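Local coordinates for protein 3',5'-cyclic-nucleotide phosphodiesterase 1 (Saccharomyces cerevisiae S288C, PDB 4OJX) that belongs to the class-II cyclic-nucleotide phosphodiesterases of the metallo-hydrolase superfamily and carries a two-zinc centre, here bound to guanosine-5'-monophosphate, at residues Q21-K26 with I239-D244. Sequence-based numbering, arbitrary orientation.
With ZN (zinc ion), chain D; ZN (zinc ion), chain E; 5GP (guanosine-5'-monophosphate), chain C.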
ATOM      1  N   GLN A  21       6.017   1.158  -6.925  1.00  9.33           N
ATOM      2  CA  GLN A  21       6.187   1.653  -8.291  1.00  8.87           C
ATOM      3  C   GLN A  21       4.913   2.128  -8.983  1.00  8.84           C
ATOM      4  O   GLN A  21       3.969   1.356  -9.189  1.00  9.12           O
ATOM      5  CB  GLN A  21       6.864   0.581  -9.149  1.00  9.55           C
ATOM      6  CG  GLN A  21       7.140   1.061 -10.561  1.00 10.17           C
ATOM      7  CD  GLN A  21       8.330   0.370 -11.185  1.00 10.75           C
ATOM      8  OE1 GLN A  21       9.435   0.415 -10.649  1.00 11.78           O
ATOM      9  NE2 GLN A  21       8.119  -0.244 -12.343  1.00 11.92           N
ATOM     10  N   CYS A  22       4.924   3.393  -9.405  1.00  8.60           N
ATOM     11  CA  CYS A  22       3.884   3.952 -10.273  1.00  9.34           C
ATOM     12  C   CYS A  22       4.357   5.264 -10.865  1.00  8.77           C
ATOM     13  O   CYS A  22       4.792   6.153 -10.123  1.00  9.42           O
ATOM     14  CB  CYS A  22       2.579   4.183  -9.505  1.00 10.09           C
ATOM     15  SG  CYS A  22       1.267   4.869 -10.545  1.00 11.54           S
ATOM     16  N   PHE A  23       4.261   5.385 -12.191  1.00  8.82           N
ATOM     17  CA  PHE A  23       4.625   6.615 -12.890  1.00  9.46           C
ATOM     18  C   PHE A  23       3.439   7.071 -13.719  1.00  9.71           C
ATOM     19  O   PHE A  23       2.840   6.263 -14.431  1.00 12.13           O
ATOM     20  CB  PHE A  23       5.836   6.361 -13.794  1.00 10.74           C
ATOM     21  CG  PHE A  23       6.920   5.562 -13.128  1.00 10.19           C
ATOM     22  CD1 PHE A  23       7.616   6.066 -12.035  1.00 11.70           C
ATOM     23  CD2 PHE A  23       7.225   4.287 -13.580  1.00 10.69           C
ATOM     24  CE1 PHE A  23       8.600   5.314 -11.413  1.00 12.34           C
ATOM     25  CE2 PHE A  23       8.221   3.536 -12.972  1.00 12.58           C
ATOM     26  CZ  PHE A  23       8.907   4.048 -11.883  1.00 12.15           C
ATOM     27  N   ILE A  24       3.104   8.353 -13.645  1.00  9.78           N
ATOM     28  CA  ILE A  24       2.051   8.913 -14.475  1.00  9.98           C
ATOM     29  C   ILE A  24       2.686   9.597 -15.675  1.00  9.80           C
ATOM     30  O   ILE A  24       3.692  10.298 -15.533  1.00 10.51           O
ATOM     31  CB  ILE A  24       1.214   9.943 -13.679  1.00 12.53           C
ATOM     32  CG1 ILE A  24       0.584   9.310 -12.442  1.00 14.57           C
ATOM     33  CG2 ILE A  24       0.199  10.657 -14.572  1.00 13.37           C
ATOM     34  CD1 ILE A  24      -0.340   8.170 -12.754  1.00 16.11           C
ATOM     35  N   LEU A  25       2.099   9.403 -16.853  1.00  9.77           N
ATOM     36  CA  LEU A  25       2.597  10.022 -18.083  1.00 10.26           C
ATOM     37  C   LEU A  25       1.531  10.880 -18.732  1.00 10.23           C
ATOM     38  O   LEU A  25       0.355  10.508 -18.762  1.00 10.61           O
ATOM     39  CB  LEU A  25       2.988   8.952 -19.098  1.00 10.91           C
ATOM     40  CG  LEU A  25       3.881   7.795 -18.660  1.00 11.94           C
ATOM     41  CD1 LEU A  25       4.112   6.837 -19.821  1.00 13.43           C
ATOM     42  CD2 LEU A  25       5.200   8.320 -18.131  1.00 13.99           C
ATOM     43  N   LYS A  26       1.970  12.003 -19.299  1.00 10.23           N
ATOM     44  CA  LYS A  26       1.126  12.811 -20.180  1.00 10.77           C
ATOM     45  C   LYS A  26       2.015  13.601 -21.130  1.00 11.09           C
ATOM     46  O   LYS A  26       3.208  13.782 -20.872  1.00 11.15           O
ATOM     47  CB  LYS A  26       0.205  13.750 -19.384  1.00 11.31           C
ATOM     48  CG  LYS A  26       0.943  14.825 -18.602  1.00 11.98           C
ATOM     49  CD  LYS A  26      -0.012  15.800 -17.911  1.00 12.94           C
ATOM     50  CE  LYS A  26      -0.645  16.836 -18.846  1.00 13.37           C
ATOM     51  NZ  LYS A  26       0.349  17.764 -19.450  1.00 14.36           N
ATOM     52  N   ILE A 239      10.205   7.389 -24.598  1.00 11.84           N
ATOM     53  CA  ILE A 239      10.719   7.033 -23.282  1.00 11.55           C
ATOM     54  C   ILE A 239      10.530   5.537 -23.084  1.00 10.82           C
ATOM     55  O   ILE A 239       9.615   4.935 -23.651  1.00 11.29           O
ATOM     56  CB  ILE A 239      10.049   7.828 -22.140  1.00 12.36           C
ATOM     57  CG1 ILE A 239       8.520   7.756 -22.243  1.00 13.34           C
ATOM     58  CG2 ILE A 239      10.557   9.263 -22.122  1.00 13.03           C
ATOM     59  CD1 ILE A 239       7.767   8.305 -21.048  1.00 14.71           C
ATOM     60  N   ILE A 240      11.407   4.946 -22.287  1.00 10.86           N
ATOM     61  CA  ILE A 240      11.298   3.540 -21.921  1.00 10.38           C
ATOM     62  C   ILE A 240      11.012   3.478 -20.424  1.00 10.14           C
ATOM     63  O   ILE A 240      11.721   4.092 -19.633  1.00 10.32           O
ATOM     64  CB  ILE A 240      12.598   2.776 -22.244  1.00 10.77           C
ATOM     65  CG1 ILE A 240      12.893   2.823 -23.749  1.00 11.85           C
ATOM     66  CG2 ILE A 240      12.542   1.339 -21.718  1.00 12.32           C
ATOM     67  CD1 ILE A 240      14.308   2.388 -24.108  1.00 13.79           C
ATOM     68  N   VAL A 241       9.954   2.759 -20.056  1.00  9.95           N
ATOM     69  CA  VAL A 241       9.549   2.639 -18.655  1.00 10.41           C
ATOM     70  C   VAL A 241       9.519   1.153 -18.326  1.00 10.18           C
ATOM     71  O   VAL A 241       8.753   0.391 -18.924  1.00 10.76           O
ATOM     72  CB  VAL A 241       8.189   3.323 -18.360  1.00 11.03           C
ATOM     73  CG1 VAL A 241       7.946   3.332 -16.861  1.00 12.46           C
ATOM     74  CG2 VAL A 241       8.159   4.754 -18.892  1.00 12.31           C
ATOM     75  N   CYS A 242      10.342   0.750 -17.367  1.00 10.43           N
ATOM     76  CA  CYS A 242      10.628  -0.668 -17.150  1.00 10.60           C
ATOM     77  C   CYS A 242       9.975  -1.250 -15.910  1.00 10.74           C
ATOM     78  O   CYS A 242       9.880  -0.605 -14.856  1.00 11.46           O
ATOM     79  CB  CYS A 242      12.138  -0.890 -17.019  1.00 11.06           C
ATOM     80  SG  CYS A 242      13.127  -0.269 -18.388  1.00 12.52           S
ATOM     81  N   GLY A 243       9.572  -2.506 -16.034  1.00 10.53           N
ATOM     82  CA  GLY A 243       9.266  -3.310 -14.863  1.00 10.73           C
ATOM     83  C   GLY A 243      10.529  -3.926 -14.290  1.00  9.97           C
ATOM     84  O   GLY A 243      11.599  -3.854 -14.907  1.00 10.83           O
ATOM     85  N   ASP A 244      10.390  -4.551 -13.119  1.00 10.44           N
ATOM     86  CA  ASP A 244      11.496  -5.216 -12.413  1.00 10.38           C
ATOM     87  C   ASP A 244      12.161  -6.189 -13.400  1.00 10.42           C
ATOM     88  O   ASP A 244      11.477  -6.811 -14.230  1.00 10.74           O
ATOM     89  CB  ASP A 244      11.014  -6.031 -11.176  1.00 11.32           C
ATOM     90  CG  ASP A 244      10.235  -5.209 -10.102  1.00 10.98           C
ATOM     91  OD1 ASP A 244      10.162  -3.959 -10.367  1.00 10.59           O
ATOM     92  OD2 ASP A 244       9.680  -5.851  -9.059  1.00 13.14           O
TER
HETATM   93 ZN    ZN D 403       8.615  -7.800  -8.804  1.00 14.06          ZN
HETATM   94 ZN    ZN E 404       8.796  -4.595  -7.593  1.00 12.28          ZN
HETATM   95  P   5GP C 402      10.181  -7.357  -5.854  1.00 17.77           P
HETATM   96  O1P 5GP C 402      11.493  -7.528  -5.214  1.00 18.84           O
HETATM   97  O2P 5GP C 402      10.022  -8.143  -7.130  1.00 15.92           O
HETATM   98  O3P 5GP C 402       9.839  -5.899  -5.991  1.00 20.81           O
HETATM   99  O5' 5GP C 402       9.212  -7.998  -4.784  1.00 24.33           O
HETATM  100  C5' 5GP C 402       9.409  -9.412  -4.436  1.00 30.06           C
HETATM  101  C4' 5GP C 402      10.303  -9.688  -3.182  1.00 32.15           C
HETATM  102  O4' 5GP C 402      10.412 -11.121  -2.967  1.00 34.56           O
HETATM  103  C3' 5GP C 402      11.746  -9.222  -3.392  1.00 36.78           C
HETATM  104  O3' 5GP C 402      11.996  -8.089  -2.558  1.00 36.56           O
HETATM  105  C2' 5GP C 402      12.677 -10.363  -3.002  1.00 39.82           C
HETATM  106  O2' 5GP C 402      13.553  -9.949  -1.929  1.00 49.13           O
HETATM  107  C1' 5GP C 402      11.754 -11.457  -2.496  1.00 40.15           C
HETATM  108  N9  5GP C 402      12.178 -12.805  -3.013  1.00 39.15           N
HETATM  109  C8  5GP C 402      11.917 -13.245  -4.244  1.00 37.34           C
HETATM  110  N7  5GP C 402      12.417 -14.468  -4.370  1.00 36.82           N
HETATM  111  C5  5GP C 402      12.999 -14.795  -3.219  1.00 42.16           C
HETATM  112  C6  5GP C 402      13.642 -15.907  -2.848  1.00 44.45           C
HETATM  113  O6  5GP C 402      13.779 -16.853  -3.623  1.00 47.98           O
HETATM  114  N1  5GP C 402      14.173 -16.007  -1.558  1.00 45.89           N
HETATM  115  C2  5GP C 402      14.008 -14.925  -0.692  1.00 43.64           C
HETATM  116  N2  5GP C 402      14.508 -14.998   0.537  1.00 43.73           N
HETATM  117  N3  5GP C 402      13.352 -13.829  -1.118  1.00 42.25           N
HETATM  118  C4  5GP C 402      12.852 -13.764  -2.371  1.00 40.79           C
HETATM  119  O   HOH W   1      11.115  -1.618 -11.736  1.00 11.64           O
HETATM  120  O   HOH W   2       7.918  -6.407  -7.544  1.00 14.34           O
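Gln21 reaches with its side-chain amide over to the end of strand 238-242, where NE2 gives a hydrogen bond to Cys242 O (3.1 Å). The bond is bent, 138° at the hydrogen, and the same NE2 is also hydrogen-bonded to Asp39. A chi1 of -177° sends CG away from the backbone N, and the straight chain carries the amide across. A water lies 2.9 Å from both Gln21 OE1 and Asp244 OD1 and could donate to either, though other acceptors compete for its protons. Two residues on, the contact turns apolar: Phe23 and Val241 pass alongside one another, pointing opposite ways, and Val241 CG1 comes obliquely at the ring, 3.5 Å from Phe23 CD2. At Leu25 the meeting is tip to tip, CD2 lying 3.9 Å from Ile239 CD1. Strands of two different sheets, running nearly oppositely (165° apart), thus pack face to face inside the metallo-beta-lactamase-type sandwich. Asp244 OD2 bridges the zinc ions, 2.2 Å from that of chain D and 2.1 Å from that of chain E; His128, His130, Asp132, His133, His213, His326, guanosine-5'-monophosphate and a shared water complete the sites. Gln21 thus sits one shell out from the zincs, its water-mediated approach to OD1 consistent with steadying the bridging carboxylate.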